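Local coordinates for protein AcrVIA1 (Listeria seeligeri, PDB 6VRB) that probably acts as an anti-CRISPR protein that binds the RNA-guided nuclease Cas13a and blocks its activity, at residues Y3-L8 with C115-C120; S56-L61 with V76-G81; L61-N66 with D123-E128. One frame throughout, in Å; residues are numbered along the deposited sequence.

Contact 1. Residues Y3-L8 with C115-C120; sequences YYIKDL and CNLYEC
I5 is the main bump of this contact, and the hollow that takes it is formed by N116, L117 and C120, three residues of one side of helix 115-121. Both branches of I5 are used. Its CG1 lies beside the backbone N (chi1 -43°) and CG2 anti to that N, which spreads the two arms over the helix. CG2 settles against the backbone between N116 and L117, 3.7 Å from L117 N. The longer arm runs toward the end of the helix, where CD1 of I5 is 3.9 Å from L117 CD1 and 4.3 Å from C120 SG, so the tip sits between a leucine branch and a thiol. L117 meets I5 with CD1 and L8 with its second branch, L117 CD2 lying 4.0 Å from L8 CD1, while I5 and L8 touch each other beside it. Y3 closes the other end, its ring atom CD1 standing 4.4 Å from C120 SG. N116 turns its CB toward the carbonyl of Y4, a van der Waals approach with N116 CB 3.2 Å from Y4 O, while ND2 of N116 approaches ring atom CD2 of Y4 at 4.4 Å. About 320 Å² is buried, with I5, N116, L117 and C120 contributing most. Helix 21-33 adds the next layer: V24 touches both Y3 and C120, and L27 reaches L117. Basic side chains of another protein chain pack on Y4 and on N116, which places that margin at the interface. The evidence describes an irregular N-terminal strap across helix 115-121, held through I5 and running at L8 into the 8-10/13-15 hairpin.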
loop_
_atom_site.group_PDB
_atom_site.type_symbol
_atom_site.label_atom_id
_atom_site.label_comp_id
_atom_site.label_asym_id
_atom_site.label_seq_id
_atom_site.Cartn_x
_atom_site.Cartn_y
_atom_site.Cartn_z
ATOM N N TYR C 3 -26.548 4.601 -13.776
ATOM C CA TYR C 3 -27.010 3.566 -12.867
ATOM C C TYR C 3 -25.828 2.692 -12.483
ATOM O O TYR C 3 -25.458 1.777 -13.224
ATOM C CB TYR C 3 -28.123 2.750 -13.512
ATOM C CG TYR C 3 -29.320 3.596 -13.840
ATOM C CD1 TYR C 3 -30.200 3.995 -12.848
ATOM C CD2 TYR C 3 -29.568 4.002 -15.139
ATOM C CE1 TYR C 3 -31.290 4.774 -13.136
ATOM C CE2 TYR C 3 -30.662 4.779 -15.441
ATOM C CZ TYR C 3 -31.520 5.163 -14.433
ATOM O OH TYR C 3 -32.615 5.939 -14.730
ATOM N N TYR C 4 -25.230 2.993 -11.338
ATOM C CA TYR C 4 -24.024 2.308 -10.904
ATOM C C TYR C 4 -23.997 2.377 -9.389
ATOM O O TYR C 4 -23.625 3.411 -8.835
ATOM C CB TYR C 4 -22.790 2.963 -11.502
ATOM C CG TYR C 4 -21.496 2.325 -11.083
ATOM C CD1 TYR C 4 -21.056 1.153 -11.673
ATOM C CD2 TYR C 4 -20.719 2.887 -10.085
ATOM C CE1 TYR C 4 -19.878 0.566 -11.287
ATOM C CE2 TYR C 4 -19.542 2.306 -9.692
ATOM C CZ TYR C 4 -19.125 1.147 -10.296
ATOM O OH TYR C 4 -17.948 0.565 -9.908
ATOM N N ILE C 5 -24.410 1.297 -8.722
ATOM C CA ILE C 5 -24.341 1.183 -7.272
ATOM C C ILE C 5 -23.597 -0.120 -7.011
ATOM O O ILE C 5 -23.428 -0.944 -7.909
ATOM C CB ILE C 5 -25.738 1.188 -6.600
ATOM C CG1 ILE C 5 -26.653 2.234 -7.223
ATOM C CG2 ILE C 5 -25.652 1.660 -5.176
ATOM C CD1 ILE C 5 -28.094 2.130 -6.802
ATOM N N LYS C 6 -22.943 -0.181 -5.852
ATOM C CA LYS C 6 -22.169 -1.388 -5.458
ATOM C C LYS C 6 -23.138 -2.435 -4.903
ATOM O O LYS C 6 -24.289 -2.066 -4.608
ATOM C CB LYS C 6 -21.044 -1.017 -4.488
ATOM C CG LYS C 6 -19.888 -2.007 -4.438
ATOM C CD LYS C 6 -18.565 -1.360 -4.099
ATOM C CE LYS C 6 -17.994 -0.544 -5.239
ATOM N NZ LYS C 6 -17.461 -1.409 -6.318
ATOM N N ASP C 7 -22.710 -3.696 -4.794
ATOM C CA ASP C 7 -23.639 -4.726 -4.266
ATOM C C ASP C 7 -24.060 -4.287 -2.863
ATOM O O ASP C 7 -23.173 -3.971 -2.054
ATOM C CB ASP C 7 -22.982 -6.106 -4.232
ATOM C CG ASP C 7 -22.826 -6.740 -5.601
ATOM O OD1 ASP C 7 -23.042 -6.029 -6.601
ATOM O OD2 ASP C 7 -22.491 -7.939 -5.656
ATOM N N LEU C 8 -25.365 -4.302 -2.588
ATOM C CA LEU C 8 -25.887 -3.853 -1.272
ATOM C C LEU C 8 -26.697 -4.976 -0.630
ATOM O O LEU C 8 -27.571 -5.530 -1.312
ATOM C CB LEU C 8 -26.787 -2.636 -1.492
ATOM C CG LEU C 8 -26.078 -1.332 -1.848
ATOM C CD1 LEU C 8 -27.089 -0.229 -2.109
ATOM C CD2 LEU C 8 -25.123 -0.917 -0.743
ATOM N N CYS C 115 -23.243 7.120 -1.688
ATOM C CA CYS C 115 -23.571 8.297 -2.478
ATOM C C CYS C 115 -24.093 7.928 -3.857
ATOM O O CYS C 115 -24.788 8.725 -4.491
ATOM C CB CYS C 115 -22.342 9.189 -2.595
ATOM S SG CYS C 115 -21.826 9.890 -1.034
ATOM N N ASN C 116 -23.770 6.728 -4.332
ATOM C CA ASN C 116 -24.317 6.246 -5.589
ATOM C C ASN C 116 -25.783 5.878 -5.452
ATOM O O ASN C 116 -26.572 6.128 -6.369
ATOM C CB ASN C 116 -23.511 5.046 -6.055
ATOM C CG ASN C 116 -22.093 5.407 -6.404
ATOM O OD1 ASN C 116 -21.839 6.459 -6.983
ATOM N ND2 ASN C 116 -21.158 4.531 -6.065
ATOM N N LEU C 117 -26.159 5.275 -4.321
ATOM C CA LEU C 117 -27.558 4.977 -4.044
ATOM C C LEU C 117 -28.374 6.250 -3.878
ATOM O O LEU C 117 -29.487 6.361 -4.400
ATOM C CB LEU C 117 -27.662 4.107 -2.798
ATOM C CG LEU C 117 -29.083 3.794 -2.333
ATOM C CD1 LEU C 117 -29.831 3.032 -3.392
ATOM C CD2 LEU C 117 -29.073 3.026 -1.029
ATOM N N TYR C 118 -27.824 7.231 -3.175
ATOM C CA TYR C 118 -28.574 8.433 -2.850
ATOM C C TYR C 118 -28.723 9.386 -4.023
ATOM O O TYR C 118 -29.644 10.205 -4.009
ATOM C CB TYR C 118 -27.910 9.127 -1.678
ATOM C CG TYR C 118 -28.128 8.417 -0.374
ATOM C CD1 TYR C 118 -29.234 7.605 -0.183
ATOM C CD2 TYR C 118 -27.201 8.506 0.646
ATOM C CE1 TYR C 118 -29.429 6.951 0.992
ATOM C CE2 TYR C 118 -27.393 7.850 1.826
ATOM C CZ TYR C 118 -28.498 7.074 1.991
ATOM O OH TYR C 118 -28.677 6.424 3.172
ATOM N N GLU C 119 -27.865 9.298 -5.032
ATOM C CA GLU C 119 -28.056 10.066 -6.252
ATOM C C GLU C 119 -28.956 9.364 -7.252
ATOM O O GLU C 119 -29.219 9.918 -8.320
ATOM C CB GLU C 119 -26.708 10.382 -6.894
ATOM C CG GLU C 119 -25.917 11.418 -6.132
ATOM C CD GLU C 119 -24.544 11.642 -6.710
ATOM O OE1 GLU C 119 -24.172 10.912 -7.648
ATOM O OE2 GLU C 119 -23.831 12.538 -6.213
ATOM N N CYS C 120 -29.412 8.155 -6.946
ATOM C CA CYS C 120 -30.498 7.533 -7.682
ATOM C C CYS C 120 -31.828 7.663 -6.958
ATOM O O CYS C 120 -32.878 7.558 -7.594
ATOM C CB CYS C 120 -30.187 6.060 -7.937
ATOM S SG CYS C 120 -28.777 5.763 -9.029
#

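Contact 2. Residues S56-L61 with V76-G81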
loop_
_atom_site.group_PDB
_atom_site.type_symbol
_atom_site.label_atom_id
_atom_site.label_comp_id
_atom_site.label_asym_id
_atom_site.label_seq_id
_atom_site.Cartn_x
_atom_site.Cartn_y
_atom_site.Cartn_z
ATOM N N SER C 56 -45.263 9.256 0.372
ATOM C CA SER C 56 -46.316 9.915 -0.446
ATOM C C SER C 56 -45.777 10.188 -1.854
ATOM O O SER C 56 -44.615 10.618 -1.968
ATOM C CB SER C 56 -46.776 11.191 0.207
ATOM O OG SER C 56 -45.789 12.203 0.085
ATOM N N PRO C 57 -46.586 9.996 -2.919
ATOM C CA PRO C 57 -46.135 10.199 -4.303
ATOM C C PRO C 57 -45.712 11.631 -4.669
ATOM O O PRO C 57 -44.737 11.774 -5.380
ATOM C CB PRO C 57 -47.357 9.814 -5.151
ATOM C CG PRO C 57 -48.204 8.966 -4.229
ATOM C CD PRO C 57 -47.979 9.556 -2.854
ATOM N N THR C 58 -46.451 12.642 -4.202
ATOM C CA THR C 58 -46.114 14.053 -4.542
ATOM C C THR C 58 -45.063 14.601 -3.569
ATOM O O THR C 58 -45.400 15.527 -2.804
ATOM C CB THR C 58 -47.369 14.936 -4.526
ATOM O OG1 THR C 58 -47.838 15.018 -3.179
ATOM C CG2 THR C 58 -48.468 14.415 -5.425
ATOM N N SER C 59 -43.837 14.070 -3.625
ATOM C CA SER C 59 -42.735 14.529 -2.739
ATOM C C SER C 59 -41.415 14.545 -3.520
ATOM O O SER C 59 -41.220 13.655 -4.366
ATOM C CB SER C 59 -42.638 13.646 -1.527
ATOM O OG SER C 59 -42.270 12.327 -1.896
ATOM N N SER C 60 -40.526 15.488 -3.191
ATOM C CA SER C 60 -39.200 15.616 -3.851
ATOM C C SER C 60 -38.108 15.375 -2.804
ATOM O O SER C 60 -38.196 15.978 -1.720
ATOM C CB SER C 60 -39.055 16.966 -4.492
ATOM O OG SER C 60 -39.355 17.996 -3.562
ATOM N N LEU C 61 -37.110 14.545 -3.125
ATOM C CA LEU C 61 -36.067 14.231 -2.160
ATOM C C LEU C 61 -34.808 15.015 -2.510
ATOM O O LEU C 61 -34.456 15.135 -3.685
ATOM C CB LEU C 61 -35.774 12.727 -2.146
ATOM C CG LEU C 61 -34.783 12.162 -1.130
ATOM C CD1 LEU C 61 -35.306 12.323 0.261
ATOM C CD2 LEU C 61 -34.506 10.714 -1.404
ATOM N N VAL C 76 -36.827 15.948 2.494
ATOM C CA VAL C 76 -38.042 15.730 1.714
ATOM C C VAL C 76 -38.816 17.033 1.652
ATOM O O VAL C 76 -39.197 17.584 2.690
ATOM C CB VAL C 76 -38.923 14.625 2.315
ATOM C CG1 VAL C 76 -40.188 14.506 1.519
ATOM C CG2 VAL C 76 -38.215 13.315 2.310
ATOM N N ILE C 77 -39.078 17.514 0.445
ATOM C CA ILE C 77 -39.842 18.735 0.237
ATOM C C ILE C 77 -41.230 18.358 -0.257
ATOM O O ILE C 77 -41.371 17.701 -1.295
ATOM C CB ILE C 77 -39.140 19.680 -0.749
ATOM C CG1 ILE C 77 -37.804 20.129 -0.166
ATOM C CG2 ILE C 77 -40.012 20.869 -1.031
ATOM C CD1 ILE C 77 -36.933 20.855 -1.140
ATOM N N GLU C 78 -42.249 18.774 0.485
ATOM C CA GLU C 78 -43.634 18.480 0.159
ATOM C C GLU C 78 -44.089 19.482 -0.908
ATOM O O GLU C 78 -43.370 20.428 -1.233
ATOM C CB GLU C 78 -44.450 18.482 1.458
ATOM C CG GLU C 78 -45.904 17.991 1.409
ATOM C CD GLU C 78 -46.036 16.538 0.997
ATOM O OE1 GLU C 78 -45.102 15.753 1.240
ATOM O OE2 GLU C 78 -47.082 16.182 0.416
ATOM N N LYS C 79 -45.279 19.265 -1.480
ATOM C CA LYS C 79 -45.755 20.076 -2.596
ATOM C C LYS C 79 -46.034 21.515 -2.171
ATOM O O LYS C 79 -45.848 22.448 -2.963
ATOM C CB LYS C 79 -47.004 19.428 -3.192
ATOM C CG LYS C 79 -47.506 20.075 -4.460
ATOM C CD LYS C 79 -46.436 20.030 -5.535
ATOM C CE LYS C 79 -46.176 18.611 -6.008
ATOM N NZ LYS C 79 -45.162 18.578 -7.099
ATOM N N ASP C 80 -46.442 21.725 -0.926
ATOM C CA ASP C 80 -46.660 23.065 -0.390
ATOM C C ASP C 80 -45.734 23.261 0.803
ATOM O O ASP C 80 -46.147 23.088 1.952
ATOM C CB ASP C 80 -48.116 23.262 -0.006
ATOM C CG ASP C 80 -49.030 23.309 -1.211
ATOM O OD1 ASP C 80 -48.567 23.726 -2.293
ATOM O OD2 ASP C 80 -50.211 22.928 -1.078
ATOM N N GLY C 81 -44.490 23.654 0.523
ATOM C CA GLY C 81 -43.513 23.865 1.583
ATOM C C GLY C 81 -43.136 22.569 2.276
ATOM O O GLY C 81 -42.954 21.526 1.635
#
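The first torsion of S60 (chi1 52°) holds OG between the backbone N and the carbonyl carbon, and from there the hydroxyl reaches across to I77. It donates to I77 O at 3.0 Å measured from S60 OG, coming in tilted from the carbonyl plane. The same oxygen also accepts from S60 N, likewise 3.0 Å from I77 O, so one carbonyl is gripped by the amide and the hydroxyl of a single residue. In return I77 N gives a nearly straight bond to S60 O, 2.8 Å away, with the amide almost in line with the carbonyl. These reciprocal bonds define S60 and I77 as a hydrogen-bonded antiparallel pair, and V76 CA makes a CA-H...O contact with S60 O at 3.4 Å. E78 follows another course: its chain bends at chi2 (62°) and folds the carboxylate back toward the loop S56-T58. There E78 OE1 stays 3.8 Å from S56 OG, a proximity without a bond. The S56 hydroxyl is instead hydrogen-bonded to M53 O. L61 and V76, a non-hydrogen-bonded pair, meet through methyl groups, L61 CD1 lying 3.7 Å from V76 CG2. V76 turns its other methyl to S59, with CG1 of V76 4.0 Å from S59 CB. The face bearing L61 and V76 is covered by W50 of helix 44-53, with M53 also on V76. On the opposite face S60 touches L167, and I77 rests on I163 and P164, all of helix 163-175. With strand axes 4.7 Å apart and running 155° from one another, the geometry is that of an antiparallel beta hairpin, 59-62 with 73-78, enclosed by a helix on each face and continued at its 73-78 edge by strand 83-87.

Contact 3. Residues L61-N66 with D123-E128; sequences LVFWKN and DVTVVE
V126 meets W64 with a methyl over the ring: CG1 of V126 stands 3.8 Å from the centroid of the six-membered ring of W64 and 14° off its normal, a CH-pi contact. W64 CG lies anti to the backbone N (chi1 -157°), which carries the indole back over the valine. The other V126 methyl, CG2, comes to 4.1 Å from V62 CG1, so the valine touches both V62 and the indole. On the other side of the 124-126 strand, T125 CG2 approaches F63 CD2 near the ring plane at 3.7 Å, and K65 CB lies beside V127 CG2.

Backbone bonds hold these groups in register. L61 O takes D123 N at 2.9 Å and, more weakly, V124 N. F63 N then donates to V124 O at 2.9 Å, and K65 N to V126 O at 2.7 Å, the last noticeably bent. With the touching parts directed 23° apart, both segments run nearly the same way.

Farther out, F75 and I77 of strand 73-78 pack on V62, L140 of strand 140-142 lies on V124 and V126, and the ring of F63 meets those of H72 and Y118. Y67 meets W64 edge-to-face. The pattern is that of a single, partly weak parallel beta bridge, V62 with V124, joining the 59-62/73-78 hairpin to the 124-126/140-142 pair in the buried core.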
loop_
_atom_site.group_PDB
_atom_site.type_symbol
_atom_site.label_atom_id
_atom_site.label_comp_id
_atom_site.label_asym_id
_atom_site.label_seq_id
_atom_site.Cartn_x
_atom_site.Cartn_y
_atom_site.Cartn_z
ATOM N N LEU C 61 -37.110 14.545 -3.125
ATOM C CA LEU C 61 -36.067 14.231 -2.160
ATOM C C LEU C 61 -34.808 15.015 -2.510
ATOM O O LEU C 61 -34.456 15.135 -3.685
ATOM C CB LEU C 61 -35.774 12.727 -2.146
ATOM C CG LEU C 61 -34.783 12.162 -1.130
ATOM C CD1 LEU C 61 -35.306 12.323 0.261
ATOM C CD2 LEU C 61 -34.506 10.714 -1.404
ATOM N N VAL C 62 -34.147 15.569 -1.495
ATOM C CA VAL C 62 -32.931 16.363 -1.655
ATOM C C VAL C 62 -31.826 15.695 -0.855
ATOM O O VAL C 62 -32.026 15.364 0.316
ATOM C CB VAL C 62 -33.140 17.818 -1.190
ATOM C CG1 VAL C 62 -31.842 18.597 -1.228
ATOM C CG2 VAL C 62 -34.184 18.505 -2.040
ATOM N N PHE C 63 -30.656 15.509 -1.474
ATOM C CA PHE C 63 -29.601 14.716 -0.849
ATOM C C PHE C 63 -28.656 15.533 0.034
ATOM O O PHE C 63 -28.373 15.089 1.148
ATOM C CB PHE C 63 -28.850 13.915 -1.926
ATOM C CG PHE C 63 -27.599 13.219 -1.443
ATOM C CD1 PHE C 63 -27.599 12.429 -0.308
ATOM C CD2 PHE C 63 -26.465 13.224 -2.230
ATOM C CE1 PHE C 63 -26.454 11.806 0.111
ATOM C CE2 PHE C 63 -25.332 12.559 -1.831
ATOM C CZ PHE C 63 -25.329 11.846 -0.665
ATOM N N TRP C 64 -28.163 16.686 -0.429
ATOM C CA TRP C 64 -27.257 17.572 0.318
ATOM C C TRP C 64 -26.018 16.833 0.800
ATOM O O TRP C 64 -25.917 16.573 2.000
ATOM C CB TRP C 64 -27.891 18.222 1.555
ATOM C CG TRP C 64 -27.182 19.498 1.952
ATOM C CD1 TRP C 64 -25.922 19.626 2.454
ATOM C CD2 TRP C 64 -27.760 20.800 2.021
ATOM N NE1 TRP C 64 -25.642 20.934 2.724
ATOM C CE2 TRP C 64 -26.766 21.674 2.488
ATOM C CE3 TRP C 64 -29.016 21.315 1.710
ATOM C CZ2 TRP C 64 -26.987 23.032 2.648
ATOM C CZ3 TRP C 64 -29.228 22.667 1.865
ATOM C CH2 TRP C 64 -28.219 23.509 2.334
ATOM N N LYS C 65 -25.123 16.466 -0.115
ATOM C CA LYS C 65 -24.117 15.424 0.070
ATOM C C LYS C 65 -23.299 15.452 1.355
ATOM O O LYS C 65 -23.460 14.560 2.182
ATOM C CB LYS C 65 -23.166 15.430 -1.119
ATOM C CG LYS C 65 -22.136 14.340 -1.052
ATOM C CD LYS C 65 -21.428 14.207 -2.364
ATOM C CE LYS C 65 -20.381 13.130 -2.302
ATOM N NZ LYS C 65 -19.714 12.951 -3.610
ATOM N N ASN C 66 -22.479 16.466 1.594
ATOM C CA ASN C 66 -21.530 16.363 2.701
ATOM C C ASN C 66 -21.742 17.463 3.730
ATOM O O ASN C 66 -20.794 18.150 4.111
ATOM C CB ASN C 66 -20.108 16.360 2.157
ATOM C CG ASN C 66 -19.166 15.597 3.033
ATOM O OD1 ASN C 66 -19.539 15.141 4.110
ATOM N ND2 ASN C 66 -17.950 15.392 2.556
ATOM N N ASP C 123 -33.782 13.706 -6.163
ATOM C CA ASP C 123 -33.910 14.525 -7.358
ATOM C C ASP C 123 -32.843 15.600 -7.441
ATOM O O ASP C 123 -32.337 15.883 -8.528
ATOM C CB ASP C 123 -35.287 15.195 -7.390
ATOM C CG ASP C 123 -36.413 14.201 -7.500
ATOM O OD1 ASP C 123 -36.206 13.128 -8.101
ATOM O OD2 ASP C 123 -37.507 14.488 -6.978
ATOM N N VAL C 124 -32.484 16.199 -6.309
ATOM C CA VAL C 124 -31.549 17.312 -6.231
ATOM C C VAL C 124 -30.456 16.911 -5.252
ATOM O O VAL C 124 -30.750 16.334 -4.204
ATOM C CB VAL C 124 -32.256 18.603 -5.762
ATOM C CG1 VAL C 124 -31.301 19.776 -5.687
ATOM C CG2 VAL C 124 -33.425 18.943 -6.659
ATOM N N THR C 125 -29.197 17.184 -5.595
ATOM C CA THR C 125 -28.126 17.097 -4.614
ATOM C C THR C 125 -27.502 18.472 -4.423
ATOM O O THR C 125 -27.497 19.303 -5.333
ATOM C CB THR C 125 -27.036 16.090 -5.003
ATOM O OG1 THR C 125 -26.281 16.588 -6.103
ATOM C CG2 THR C 125 -27.644 14.772 -5.403
ATOM N N VAL C 126 -26.998 18.712 -3.218
ATOM C CA VAL C 126 -26.381 19.976 -2.836
ATOM C C VAL C 126 -24.965 19.659 -2.389
ATOM O O VAL C 126 -24.762 18.751 -1.579
ATOM C CB VAL C 126 -27.172 20.678 -1.718
ATOM C CG1 VAL C 126 -26.488 21.945 -1.285
ATOM C CG2 VAL C 126 -28.585 20.967 -2.166
ATOM N N VAL C 127 -24.006 20.459 -2.863
ATOM C CA VAL C 127 -22.569 20.279 -2.497
ATOM C C VAL C 127 -21.928 21.655 -2.283
ATOM O O VAL C 127 -21.602 22.311 -3.288
ATOM C CB VAL C 127 -21.815 19.480 -3.576
ATOM C CG1 VAL C 127 -20.372 19.939 -3.703
ATOM C CG2 VAL C 127 -21.881 17.984 -3.317
ATOM N N GLU C 128 -21.750 22.067 -1.024
ATOM C CA GLU C 128 -21.111 23.373 -0.710
ATOM C C GLU C 128 -19.638 23.310 -1.133
ATOM O O GLU C 128 -19.035 22.229 -0.997
ATOM C CB GLU C 128 -21.229 23.682 0.784
ATOM C CG GLU C 128 -21.960 24.977 1.076
ATOM C CD GLU C 128 -22.271 25.210 2.543
ATOM O OE1 GLU C 128 -22.447 24.215 3.275
ATOM O OE2 GLU C 128 -22.340 26.385 2.952
#

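From the N terminus, residues 3-8 pair with 115-120 and so close a long loop, contact 1. Inside it lies contact 2, the hairpin closed by 56-61 and 76-81. Contact 3 begins at 61-66, inside the span closed by contact 2 and the larger one closed by contact 1, whereas its partner 123-128 lies beyond both, so it crosses each of them. L61 belongs to contacts 2 and 3 alike, and I77 CD1 packs on V62 CG2 at 3.7 Å. Contacts 1 and 3 touch as well, through Y118 and C115 against F63. Together they tie the N-terminal strap, helix 115-121, the hairpin and strand 124-126, which follows that helix directly, into one body.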